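Side-chain contacts in putative D-lactate dehydrogenase (Chlamydomonas reinhardtii, PDB 4ZGS), which binds NAD and, as a D-isomer-specific 2-hydroxyacid dehydrogenase, probably reduces pyruvate to D-lactate: residues C39-Q44 with V86-D91; F49-M54 with T61-P66; A140-A145 with H335-T340; V184-I189 with I220-L225. All blocks are in the same frame, centred on the assembly; numbering follows the deposited sequence.

Contact 1. Residues C39-Q44 with V86-D91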
# COMPACT_ATOMS: atom_id res chain seq x y z
N CYS A 39 -34.06 8.04 0.84
CA CYS A 39 -33.06 6.94 0.79
C CYS A 39 -31.91 7.12 1.78
O CYS A 39 -31.16 8.11 1.73
CB CYS A 39 -32.45 6.77 -0.61
SG CYS A 39 -33.64 6.13 -1.83
N TYR A 40 -31.80 6.17 2.70
CA TYR A 40 -30.72 6.16 3.66
C TYR A 40 -29.41 5.54 3.16
O TYR A 40 -29.38 4.74 2.22
CB TYR A 40 -31.23 5.46 4.91
CG TYR A 40 -32.27 6.31 5.59
CD1 TYR A 40 -33.60 6.23 5.22
CD2 TYR A 40 -31.92 7.23 6.57
CE1 TYR A 40 -34.57 7.03 5.83
CE2 TYR A 40 -32.87 8.02 7.19
CZ TYR A 40 -34.21 7.93 6.81
OH TYR A 40 -35.18 8.71 7.42
N SER A 41 -28.30 5.93 3.77
CA SER A 41 -26.99 5.41 3.36
C SER A 41 -26.67 5.72 1.90
O SER A 41 -26.21 4.84 1.17
CB SER A 41 -26.90 3.89 3.57
OG SER A 41 -27.10 3.56 4.93
N THR A 42 -26.84 6.97 1.48
CA THR A 42 -26.54 7.27 0.09
C THR A 42 -25.08 7.63 0.02
O THR A 42 -24.71 8.79 0.20
CB THR A 42 -27.38 8.45 -0.45
OG1 THR A 42 -28.78 8.20 -0.26
CG2 THR A 42 -27.11 8.69 -1.92
N THR A 43 -24.29 6.65 -0.39
CA THR A 43 -22.85 6.83 -0.53
C THR A 43 -22.63 7.07 -2.01
O THR A 43 -23.60 7.17 -2.76
CB THR A 43 -22.04 5.60 -0.02
OG1 THR A 43 -22.61 4.40 -0.53
CG2 THR A 43 -22.10 5.52 1.48
N GLN A 44 -21.39 7.17 -2.45
CA GLN A 44 -21.17 7.56 -3.83
C GLN A 44 -21.80 6.58 -4.86
O GLN A 44 -22.25 7.03 -5.91
CB GLN A 44 -19.69 7.72 -4.13
CG GLN A 44 -19.50 8.54 -5.38
CD GLN A 44 -20.27 9.85 -5.31
OE1 GLN A 44 -21.13 10.12 -6.14
NE2 GLN A 44 -19.95 10.67 -4.31
N VAL A 86 -28.68 -3.08 3.51
CA VAL A 86 -28.42 -4.08 4.53
C VAL A 86 -27.83 -3.45 5.80
O VAL A 86 -28.11 -3.91 6.90
CB VAL A 86 -27.46 -5.17 3.99
CG1 VAL A 86 -26.10 -4.58 3.68
CG2 VAL A 86 -27.35 -6.34 4.96
N ASN A 87 -27.01 -2.41 5.64
CA ASN A 87 -26.36 -1.73 6.76
C ASN A 87 -27.23 -0.75 7.58
O ASN A 87 -26.76 -0.22 8.58
CB ASN A 87 -25.10 -0.98 6.28
CG ASN A 87 -25.42 0.13 5.27
OD1 ASN A 87 -26.50 0.17 4.68
ND2 ASN A 87 -24.46 1.03 5.08
N ASP A 88 -28.43 -0.43 7.10
CA ASP A 88 -29.36 0.51 7.77
C ASP A 88 -30.12 -0.09 8.95
O ASP A 88 -30.43 -1.27 8.92
CB ASP A 88 -30.33 1.06 6.74
CG ASP A 88 -29.66 2.01 5.77
OD1 ASP A 88 -28.99 2.97 6.23
OD2 ASP A 88 -29.75 1.75 4.55
N ARG A 89 -30.45 0.67 9.99
CA ARG A 89 -31.21 0.04 11.08
C ARG A 89 -32.71 0.15 10.89
O ARG A 89 -33.23 1.26 10.74
CB ARG A 89 -30.93 0.70 12.45
CG ARG A 89 -29.65 0.45 13.20
CD ARG A 89 -29.58 1.25 14.51
NE ARG A 89 -28.22 1.18 15.04
CZ ARG A 89 -27.75 1.83 16.13
NH1 ARG A 89 -28.53 2.64 16.88
NH2 ARG A 89 -26.47 1.66 16.47
N ALA A 90 -33.40 -0.98 10.85
CA ALA A 90 -34.76 -1.01 11.36
C ALA A 90 -34.81 -2.12 12.41
O ALA A 90 -35.11 -3.26 12.09
CB ALA A 90 -35.78 -1.26 10.26
N ASP A 91 -34.62 -1.76 13.67
CA ASP A 91 -34.87 -2.67 14.77
C ASP A 91 -36.22 -2.21 15.27
O ASP A 91 -36.77 -1.27 14.70
CB ASP A 91 -33.76 -2.66 15.82
CG ASP A 91 -33.49 -1.27 16.40
OD1 ASP A 91 -34.30 -0.35 16.18
OD2 ASP A 91 -32.47 -1.11 17.10
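Ser41 and Asp88 form the polar centre of this buried contact, and the single hydrogen bond between the segments runs from Ser41 OG to Asp88 OD1. Its modelled length, 2.4 Å, is very short and should be treated with caution. The same hydroxyl lies 3.2 Å from the other carboxylate oxygen, Asp88 OD2, but at an angle too poor for a second bond. With Ser41 OG beside its own backbone N (chi1 -59°), the hydroxyl faces the acid directly. Tyr40 lines the carboxylate with its CB, 3.6 Å from Asp88 OD1, whereas the amide of Asn87 approaches Ser41 OG more loosely, Asn87 OD1 standing 3.5 Å away without a hydrogen bond. The two loops follow strands 36-39 and 81-84, neighbours in the five-stranded parallel sheet of the flavodoxin-like domain, so the bond bridges adjacent turns at the C-terminal ends of these strands. Beyond this first shell, backbone amides hold the acid: Leu68 N bonds to Asp88 OD1 and Phe85 N to Asp88 OD2. One amide on each carboxylate oxygen limits the rotation of Asp88 and would probably favour its charged form. Ser41 takes up a left-handed backbone conformation, and its backbone is hydrogen-bonded to Pro66. Past its CB, the Tyr40 side chain lies against Val64 and Ala76, and its OH is hydrogen-bonded to Thr72 O.

Contact 2. Residues F49-M54 with T61-P66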
# COMPACT_ATOMS: atom_id res chain seq x y z
N PHE A 49 -25.73 4.84 -9.24
CA PHE A 49 -26.64 3.89 -9.86
C PHE A 49 -28.12 4.22 -9.58
O PHE A 49 -28.97 3.88 -10.38
CB PHE A 49 -26.30 2.45 -9.43
CG PHE A 49 -27.11 1.92 -8.24
CD1 PHE A 49 -28.28 1.15 -8.45
CD2 PHE A 49 -26.70 2.17 -6.93
CE1 PHE A 49 -29.02 0.63 -7.36
CE2 PHE A 49 -27.44 1.66 -5.83
CZ PHE A 49 -28.60 0.89 -6.05
N LEU A 50 -28.43 4.86 -8.46
CA LEU A 50 -29.83 4.92 -8.00
C LEU A 50 -30.49 6.29 -8.26
O LEU A 50 -31.57 6.35 -8.85
CB LEU A 50 -29.95 4.55 -6.52
CG LEU A 50 -31.37 4.38 -5.98
CD1 LEU A 50 -32.32 3.53 -6.95
CD2 LEU A 50 -31.35 3.77 -4.59
N ALA A 51 -29.89 7.36 -7.74
CA ALA A 51 -30.48 8.72 -7.77
C ALA A 51 -30.98 9.20 -9.13
O ALA A 51 -32.04 9.81 -9.23
CB ALA A 51 -29.46 9.74 -7.19
N GLY A 52 -30.25 8.94 -10.19
CA GLY A 52 -30.66 9.36 -11.52
C GLY A 52 -31.97 8.74 -11.95
O GLY A 52 -32.91 9.44 -12.34
N PRO A 53 -32.05 7.41 -11.90
CA PRO A 53 -33.33 6.75 -12.22
C PRO A 53 -34.50 7.19 -11.34
O PRO A 53 -35.64 7.29 -11.83
CB PRO A 53 -33.04 5.27 -11.98
CG PRO A 53 -31.52 5.15 -12.15
CD PRO A 53 -30.96 6.45 -11.66
N MET A 54 -34.24 7.49 -10.07
CA MET A 54 -35.30 7.81 -9.13
C MET A 54 -35.92 9.15 -9.43
O MET A 54 -37.13 9.33 -9.26
CB MET A 54 -34.81 7.80 -7.68
CG MET A 54 -34.35 6.45 -7.19
SD MET A 54 -35.50 5.58 -6.12
CE MET A 54 -35.40 6.53 -4.61
N THR A 61 -37.49 13.28 -4.18
CA THR A 61 -36.72 12.18 -3.64
C THR A 61 -35.58 12.73 -2.79
O THR A 61 -34.77 13.53 -3.27
CB THR A 61 -36.21 11.24 -4.76
OG1 THR A 61 -35.79 12.02 -5.88
CG2 THR A 61 -37.34 10.32 -5.23
N TYR A 62 -35.56 12.34 -1.52
CA TYR A 62 -34.60 12.81 -0.53
C TYR A 62 -33.45 11.80 -0.33
O TYR A 62 -33.67 10.64 0.07
CB TYR A 62 -35.31 13.06 0.79
CG TYR A 62 -34.48 13.77 1.85
CD1 TYR A 62 -33.18 14.19 1.59
CD2 TYR A 62 -35.00 13.98 3.13
CE1 TYR A 62 -32.44 14.82 2.57
CE2 TYR A 62 -34.28 14.59 4.10
CZ TYR A 62 -33.00 15.01 3.83
OH TYR A 62 -32.29 15.64 4.84
N PHE A 63 -32.22 12.21 -0.63
CA PHE A 63 -31.08 11.31 -0.43
C PHE A 63 -30.25 11.70 0.80
O PHE A 63 -29.60 12.74 0.81
CB PHE A 63 -30.21 11.27 -1.69
CG PHE A 63 -30.87 10.57 -2.86
CD1 PHE A 63 -30.82 9.18 -2.97
CD2 PHE A 63 -31.59 11.29 -3.82
CE1 PHE A 63 -31.43 8.52 -4.05
CE2 PHE A 63 -32.23 10.64 -4.89
CZ PHE A 63 -32.15 9.26 -5.01
N VAL A 64 -30.31 10.87 1.85
CA VAL A 64 -29.56 11.10 3.09
C VAL A 64 -28.29 10.23 3.15
O VAL A 64 -28.37 9.01 2.98
CB VAL A 64 -30.43 10.88 4.36
CG1 VAL A 64 -31.73 11.68 4.29
CG2 VAL A 64 -30.71 9.40 4.60
N GLU A 65 -27.13 10.86 3.34
CA GLU A 65 -25.89 10.10 3.33
C GLU A 65 -25.69 9.18 4.54
O GLU A 65 -25.41 8.00 4.35
CB GLU A 65 -24.70 11.02 3.14
CG GLU A 65 -24.89 11.97 1.97
CD GLU A 65 -23.65 12.78 1.62
OE1 GLU A 65 -22.68 12.78 2.41
OE2 GLU A 65 -23.64 13.40 0.54
N PRO A 66 -25.90 9.67 5.77
CA PRO A 66 -25.73 8.71 6.87
C PRO A 66 -26.75 7.57 6.83
O PRO A 66 -27.78 7.69 6.18
CB PRO A 66 -25.92 9.58 8.13
CG PRO A 66 -26.67 10.79 7.68
CD PRO A 66 -26.17 11.03 6.26
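Ala51 is the first residue of 49-54 to touch the strand closely, and its methyl group sits over one face of the Phe63 ring. Ala51 CB is 3.9 Å from the centroid of that ring and 25° off its normal, a CH-pi contact displaced toward the rim. The touch is tightest at the far end of the ring, where Phe63 CZ is 3.3 Å from Ala51 CA. Phe63 reaches this place because its CG stands beside the backbone N (chi1 -70°), which sends the ring out from the strand toward the helix. Pro53 turns to another partner, packing on Cys348 and Ile352 of helix 341-359, and the helix is kinked at its nitrogen. Met54 follows and meets the same ring at its edge, near the ring plane, with Met54 CB 4.0 Å from Phe63 CZ. Bends at chi2 and chi3 fold the rest of the chain back, so that Met54 CE lies 4.3 Å from Thr61 CG2 and also packs near Cys39. Helix 44-57 is the crossover of the beta-alpha-beta unit linking strands 36-39 and 60-63, the latter outermost within this chain's sheet. Here the short helix and strand axes run almost antiparallel, at 163°, and approach to 10.0 Å. No hydrogen bond crosses between the segments; methyl, methylene and aromatic surfaces meet in a dispersion-type attraction that depends on close fit, with the CH-pi contact as its one oriented element.

Contact 3. Residues A140-A145 with H335-T340. With NAD (nicotinamide-adenine-dinucleotide), chain I.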
# COMPACT_ATOMS: atom_id res chain seq x y z
N ALA A 140 -20.91 -15.08 -9.51
CA ALA A 140 -20.08 -16.21 -10.00
C ALA A 140 -18.80 -15.69 -10.64
O ALA A 140 -17.76 -16.24 -10.43
CB ALA A 140 -20.85 -17.07 -10.98
N GLU A 141 -18.88 -14.63 -11.44
CA GLU A 141 -17.67 -14.08 -12.02
C GLU A 141 -16.74 -13.51 -10.91
O GLU A 141 -15.55 -13.36 -11.12
CB GLU A 141 -18.01 -13.01 -13.05
CG GLU A 141 -18.73 -13.57 -14.27
CD GLU A 141 -19.09 -12.54 -15.32
OE1 GLU A 141 -18.76 -11.35 -15.15
OE2 GLU A 141 -19.68 -12.93 -16.34
N HIS A 142 -17.28 -13.16 -9.74
CA HIS A 142 -16.40 -12.59 -8.73
C HIS A 142 -15.53 -13.65 -8.07
O HIS A 142 -14.33 -13.44 -7.86
CB HIS A 142 -17.20 -11.84 -7.68
CG HIS A 142 -16.35 -11.02 -6.77
ND1 HIS A 142 -15.82 -9.81 -7.16
CD2 HIS A 142 -15.98 -11.20 -5.48
CE1 HIS A 142 -15.13 -9.30 -6.16
NE2 HIS A 142 -15.20 -10.13 -5.14
N ALA A 143 -16.13 -14.78 -7.73
CA ALA A 143 -15.38 -15.92 -7.22
C ALA A 143 -14.30 -16.36 -8.22
O ALA A 143 -13.17 -16.73 -7.83
CB ALA A 143 -16.31 -17.06 -6.92
N VAL A 144 -14.65 -16.33 -9.50
CA VAL A 144 -13.71 -16.75 -10.54
C VAL A 144 -12.60 -15.71 -10.57
O VAL A 144 -11.43 -16.01 -10.83
CB VAL A 144 -14.41 -16.91 -11.93
CG1 VAL A 144 -13.41 -17.31 -12.99
CG2 VAL A 144 -15.46 -17.98 -11.84
N ALA A 145 -12.97 -14.45 -10.34
CA ALA A 145 -12.01 -13.35 -10.27
C ALA A 145 -10.97 -13.60 -9.16
O ALA A 145 -9.78 -13.49 -9.38
CB ALA A 145 -12.75 -12.05 -10.03
N HIS A 335 -17.38 -7.59 0.45
CA HIS A 335 -18.75 -7.89 -0.00
C HIS A 335 -19.09 -7.20 -1.33
O HIS A 335 -20.10 -6.52 -1.47
CB HIS A 335 -19.75 -7.48 1.08
CG HIS A 335 -21.01 -8.30 1.07
ND1 HIS A 335 -21.39 -9.08 2.14
CD2 HIS A 335 -21.96 -8.46 0.13
CE1 HIS A 335 -22.53 -9.69 1.85
NE2 HIS A 335 -22.90 -9.33 0.64
N THR A 336 -18.19 -7.30 -2.29
CA THR A 336 -18.42 -6.68 -3.59
C THR A 336 -18.85 -7.65 -4.71
O THR A 336 -18.97 -7.22 -5.86
CB THR A 336 -17.17 -5.93 -4.05
OG1 THR A 336 -16.08 -6.86 -4.19
CG2 THR A 336 -16.78 -4.89 -3.01
N ALA A 337 -19.02 -8.93 -4.41
CA ALA A 337 -19.35 -9.89 -5.45
C ALA A 337 -20.62 -9.52 -6.24
O ALA A 337 -20.70 -9.84 -7.42
CB ALA A 337 -19.49 -11.31 -4.88
N PHE A 338 -21.60 -8.89 -5.59
CA PHE A 338 -22.83 -8.47 -6.26
C PHE A 338 -22.64 -7.12 -6.89
O PHE A 338 -23.51 -6.62 -7.59
CB PHE A 338 -24.02 -8.34 -5.30
CG PHE A 338 -24.03 -7.01 -4.55
CD1 PHE A 338 -23.03 -6.71 -3.62
CD2 PHE A 338 -24.98 -6.04 -4.83
CE1 PHE A 338 -23.04 -5.47 -2.93
CE2 PHE A 338 -24.98 -4.80 -4.16
CZ PHE A 338 -24.01 -4.52 -3.21
N LEU A 339 -21.52 -6.48 -6.61
CA LEU A 339 -21.48 -5.07 -6.93
C LEU A 339 -20.92 -4.84 -8.33
O LEU A 339 -19.72 -4.69 -8.54
CB LEU A 339 -20.65 -4.32 -5.89
CG LEU A 339 -20.65 -2.81 -5.91
CD1 LEU A 339 -21.97 -2.23 -5.36
CD2 LEU A 339 -19.39 -2.35 -5.10
N THR A 340 -21.86 -4.60 -9.23
CA THR A 340 -21.62 -4.59 -10.66
C THR A 340 -22.58 -3.59 -11.27
O THR A 340 -23.64 -3.40 -10.74
CB THR A 340 -21.82 -6.01 -11.21
OG1 THR A 340 -20.54 -6.66 -11.26
CG2 THR A 340 -22.48 -6.00 -12.57
PA NAD I . -30.06 -20.48 -4.98
O1A NAD I . -31.29 -20.92 -4.27
O2A NAD I . -30.50 -20.70 -6.38
O5B NAD I . -28.79 -21.38 -4.59
C5B NAD I . -28.74 -22.14 -3.39
C4B NAD I . -28.62 -23.61 -3.68
O4B NAD I . -27.94 -24.32 -2.55
C3B NAD I . -29.95 -24.24 -3.85
O3B NAD I . -30.03 -24.99 -5.09
C2B NAD I . -30.12 -25.17 -2.73
O2B NAD I . -30.89 -26.32 -3.16
C1B NAD I . -28.75 -25.56 -2.35
N9A NAD I . -28.65 -26.10 -1.05
C8A NAD I . -29.64 -26.06 -0.02
N7A NAD I . -29.16 -26.72 1.12
C5A NAD I . -27.89 -27.18 0.81
C6A NAD I . -26.87 -27.90 1.49
N6A NAD I . -27.04 -28.34 2.83
N1A NAD I . -25.80 -28.15 0.88
C2A NAD I . -25.51 -27.84 -0.26
N3A NAD I . -26.31 -27.18 -1.03
C4A NAD I . -27.57 -26.78 -0.57
O3 NAD I . -29.75 -18.93 -4.72
PN NAD I . -28.53 -18.13 -5.38
O1N NAD I . -28.99 -17.05 -6.28
O2N NAD I . -27.75 -19.00 -6.29
O5D NAD I . -27.59 -17.56 -4.22
C5D NAD I . -28.10 -16.80 -3.12
C4D NAD I . -26.94 -16.58 -2.22
O4D NAD I . -26.03 -15.55 -2.79
C3D NAD I . -27.32 -16.05 -0.91
O3D NAD I . -27.82 -17.10 -0.04
C2D NAD I . -26.05 -15.51 -0.42
O2D NAD I . -25.31 -16.58 0.22
C1D NAD I . -25.31 -15.03 -1.61
N1N NAD I . -25.24 -13.62 -1.62
C2N NAD I . -24.01 -12.98 -1.86
C3N NAD I . -23.93 -11.58 -1.86
C7N NAD I . -22.60 -10.89 -2.12
O7N NAD I . -21.56 -11.39 -1.73
N7N NAD I . -22.55 -9.65 -2.80
C4N NAD I . -25.09 -10.82 -1.62
C5N NAD I . -26.32 -11.46 -1.37
C6N NAD I . -26.40 -12.85 -1.37
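His142 offers one face of its imidazole to the turn that carries Thr336 and Ala337, and this is the tight part of the contact. Ala337 CA lies 3.7 Å from the centroid of the His142 ring and 24° off its normal, a CH-pi approach over the face, while the Thr336 carbonyl carbon sits higher above the ring centre. The Ala337 methyl adds a second touch, with Ala337 CB 3.6 Å from His142 CD2. The His142 side chain stretches out from the helix (chi1 -169°, CG opposite the backbone N), which lays the ring on the turn. The looser part is at Thr336 OG1, which comes within 3.3 Å of His142 CE1 without a hydrogen bond; the polar end of the ring is held instead by Thr333 OG1 at His142 NE2. The turn itself is a type I beta turn closed by Leu339 N to Thr336 O at 2.8 Å. Asp292 braces it by accepting the amides of Thr336 and Ala337, and Arg152 of the second subunit binds the carbonyls of both residues. On the cofactor side, Ala337 CB stands 3.8 Å from NAD O7N, while the partly exposed His335 brings its NE2 to 3.2 Å from NAD C7N, the ring meeting the carboxamide obliquely. Phe338 N lies 3.0 Å from NAD N7N. The turn thus lines the nicotinamide end of the NAD pocket and the helix packs on it through His142, where the chain leaves the last Rossmann strand for helix 341-359, an arrangement characteristic of the D-2-hydroxyacid dehydrogenase fold.

Contact 4. Residues V184-I189 with I220-L225. With NAD (nicotinamide-adenine-dinucleotide), chain I.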
# COMPACT_ATOMS: atom_id res chain seq x y z
N VAL A 184 -19.66 -26.19 -4.63
CA VAL A 184 -20.56 -26.58 -3.55
C VAL A 184 -21.80 -25.67 -3.51
O VAL A 184 -21.76 -24.50 -3.11
CB VAL A 184 -19.86 -26.56 -2.18
CG1 VAL A 184 -20.82 -27.02 -1.11
CG2 VAL A 184 -18.64 -27.47 -2.18
N GLY A 185 -22.90 -26.26 -3.95
CA GLY A 185 -24.20 -25.64 -4.16
C GLY A 185 -24.28 -25.20 -5.61
O GLY A 185 -23.40 -24.47 -6.14
N THR A 186 -25.37 -25.65 -6.24
CA THR A 186 -25.63 -25.50 -7.68
C THR A 186 -26.84 -24.62 -8.04
O THR A 186 -27.47 -24.81 -9.09
CB THR A 186 -25.71 -26.86 -8.35
OG1 THR A 186 -26.72 -27.67 -7.73
CG2 THR A 186 -24.34 -27.51 -8.21
N GLY A 187 -27.27 -23.77 -7.12
CA GLY A 187 -28.37 -22.88 -7.41
C GLY A 187 -27.96 -21.86 -8.46
O GLY A 187 -26.98 -22.07 -9.19
N ALA A 188 -28.74 -20.79 -8.57
CA ALA A 188 -28.56 -19.81 -9.63
C ALA A 188 -27.10 -19.35 -9.78
O ALA A 188 -26.56 -19.31 -10.88
CB ALA A 188 -29.47 -18.61 -9.37
N ILE A 189 -26.45 -19.05 -8.66
CA ILE A 189 -25.05 -18.63 -8.67
C ILE A 189 -24.03 -19.78 -8.90
O ILE A 189 -23.15 -19.67 -9.76
CB ILE A 189 -24.73 -17.93 -7.34
CG1 ILE A 189 -25.48 -16.60 -7.30
CG2 ILE A 189 -23.26 -17.71 -7.21
CD1 ILE A 189 -25.53 -15.95 -5.93
N ILE A 220 -21.40 -31.90 -16.06
CA ILE A 220 -20.68 -31.86 -14.79
C ILE A 220 -21.26 -32.86 -13.79
O ILE A 220 -22.40 -32.73 -13.40
CB ILE A 220 -20.72 -30.48 -14.19
CG1 ILE A 220 -19.93 -29.51 -15.07
CG2 ILE A 220 -20.19 -30.52 -12.75
CD1 ILE A 220 -20.12 -28.06 -14.71
N PRO A 221 -20.45 -33.83 -13.35
CA PRO A 221 -20.91 -34.88 -12.43
C PRO A 221 -21.18 -34.41 -11.00
O PRO A 221 -20.47 -33.56 -10.47
CB PRO A 221 -19.76 -35.90 -12.45
CG PRO A 221 -18.57 -35.13 -12.86
CD PRO A 221 -19.04 -34.02 -13.76
N TYR A 222 -22.22 -34.97 -10.38
CA TYR A 222 -22.48 -34.80 -8.95
C TYR A 222 -21.86 -35.91 -8.09
O TYR A 222 -22.00 -37.09 -8.38
CB TYR A 222 -23.99 -34.71 -8.71
CG TYR A 222 -24.50 -33.34 -9.06
CD1 TYR A 222 -24.74 -32.98 -10.39
CD2 TYR A 222 -24.70 -32.37 -8.07
CE1 TYR A 222 -25.18 -31.71 -10.72
CE2 TYR A 222 -25.15 -31.11 -8.39
CZ TYR A 222 -25.39 -30.78 -9.70
OH TYR A 222 -25.84 -29.52 -10.01
N VAL A 223 -21.13 -35.50 -7.06
CA VAL A 223 -20.48 -36.45 -6.17
C VAL A 223 -20.85 -36.08 -4.74
O VAL A 223 -21.57 -35.11 -4.52
CB VAL A 223 -18.96 -36.44 -6.32
CG1 VAL A 223 -18.58 -36.75 -7.77
CG2 VAL A 223 -18.39 -35.09 -5.87
N SER A 224 -20.39 -36.87 -3.78
CA SER A 224 -20.63 -36.54 -2.38
C SER A 224 -19.73 -35.38 -1.92
O SER A 224 -18.72 -35.03 -2.56
CB SER A 224 -20.46 -37.78 -1.49
OG SER A 224 -19.11 -38.09 -1.24
N LEU A 225 -20.14 -34.73 -0.84
CA LEU A 225 -19.37 -33.61 -0.30
C LEU A 225 -17.95 -34.09 0.07
O LEU A 225 -16.96 -33.44 -0.28
CB LEU A 225 -20.09 -32.98 0.89
CG LEU A 225 -19.43 -31.72 1.46
CD1 LEU A 225 -19.07 -30.77 0.35
CD2 LEU A 225 -20.36 -31.08 2.42
PA NAD I . -30.06 -20.48 -4.98
O1A NAD I . -31.29 -20.92 -4.27
O2A NAD I . -30.50 -20.70 -6.38
O5B NAD I . -28.79 -21.38 -4.59
C5B NAD I . -28.74 -22.14 -3.39
C4B NAD I . -28.62 -23.61 -3.68
O4B NAD I . -27.94 -24.32 -2.55
C3B NAD I . -29.95 -24.24 -3.85
O3B NAD I . -30.03 -24.99 -5.09
C2B NAD I . -30.12 -25.17 -2.73
O2B NAD I . -30.89 -26.32 -3.16
C1B NAD I . -28.75 -25.56 -2.35
N9A NAD I . -28.65 -26.10 -1.05
C8A NAD I . -29.64 -26.06 -0.02
N7A NAD I . -29.16 -26.72 1.12
C5A NAD I . -27.89 -27.18 0.81
C6A NAD I . -26.87 -27.90 1.49
N6A NAD I . -27.04 -28.34 2.83
N1A NAD I . -25.80 -28.15 0.88
C2A NAD I . -25.51 -27.84 -0.26
N3A NAD I . -26.31 -27.18 -1.03
C4A NAD I . -27.57 -26.78 -0.57
O3 NAD I . -29.75 -18.93 -4.72
PN NAD I . -28.53 -18.13 -5.38
O1N NAD I . -28.99 -17.05 -6.28
O2N NAD I . -27.75 -19.00 -6.29
O5D NAD I . -27.59 -17.56 -4.22
C5D NAD I . -28.10 -16.80 -3.12
C4D NAD I . -26.94 -16.58 -2.22
O4D NAD I . -26.03 -15.55 -2.79
C3D NAD I . -27.32 -16.05 -0.91
O3D NAD I . -27.82 -17.10 -0.04
C2D NAD I . -26.05 -15.51 -0.42
O2D NAD I . -25.31 -16.58 0.22
C1D NAD I . -25.31 -15.03 -1.61
N1N NAD I . -25.24 -13.62 -1.62
C2N NAD I . -24.01 -12.98 -1.86
C3N NAD I . -23.93 -11.58 -1.86
C7N NAD I . -22.60 -10.89 -2.12
O7N NAD I . -21.56 -11.39 -1.73
N7N NAD I . -22.55 -9.65 -2.80
C4N NAD I . -25.09 -10.82 -1.62
C5N NAD I . -26.32 -11.46 -1.37
C6N NAD I . -26.40 -12.85 -1.37
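A chi1 of 57° places Thr186 OG1 between its backbone N and carbonyl carbon, facing Tyr222, whose own chi1 of -78° swings the phenol across to meet it. Thr186 OG1 and Tyr222 OH are 3.1 Å apart, with the threonine oxygen at the ring edge and in its plane. The hydrogen bond between them is weak, and the threonine proton has another acceptor within reach. Thr186 CG2 is equally near the phenol oxygen Tyr222 OH, at 3.1 Å, but lies obliquely to the ring. The stronger partner of the phenol is Asn212 N; Asn212 also binds Thr186 O through its side chain. Thr186 belongs to the turn between strand 180-184 and helix 188-200, where Gly185, Gly187 and Gly190 fit the GxGxxG pattern of a Rossmann dinucleotide-binding fold. At the start of the helix, Ala188 N donates to NAD O2A at 2.8 Å. Ile189 N donates to NAD O2N at 2.7 Å, an almost straight bond of 173°, and the helix N terminus would probably add favourable polarisation for the diphosphate. Gly187, without a side chain, lets its CA come within 3.2 Å of NAD O2A. Thr186 N is held by Asp208, itself a binding residue for NAD. Where the strand ends, Val184 CG2 meets Leu225 CD1 at 4.2 Å, the two apolar side chains crossing at about a right angle.

From the N terminus, residues 39-44 open contact 1, which closes only when the chain returns from strand 81-84. Contact 2 falls within that loop, pairing helix 44-57 with strand 60-63, and the two touch through backbone bonds between Cys39 and both Tyr62 and Val64. Together they join strands 60-63, 36-39 and 81-84 and the crossover helix 44-57. Contact 3 opens later, at helix 136-151, and spans nearly two hundred residues before closing beyond the last Rossmann strand. Contact 4 lies wholly within this span; Ala140 CB packs 3.7 Å from Ile189 O. Contacts 3 and 4 meet the nicotinamide and diphosphate of one NAD. No pairs cross along the chain.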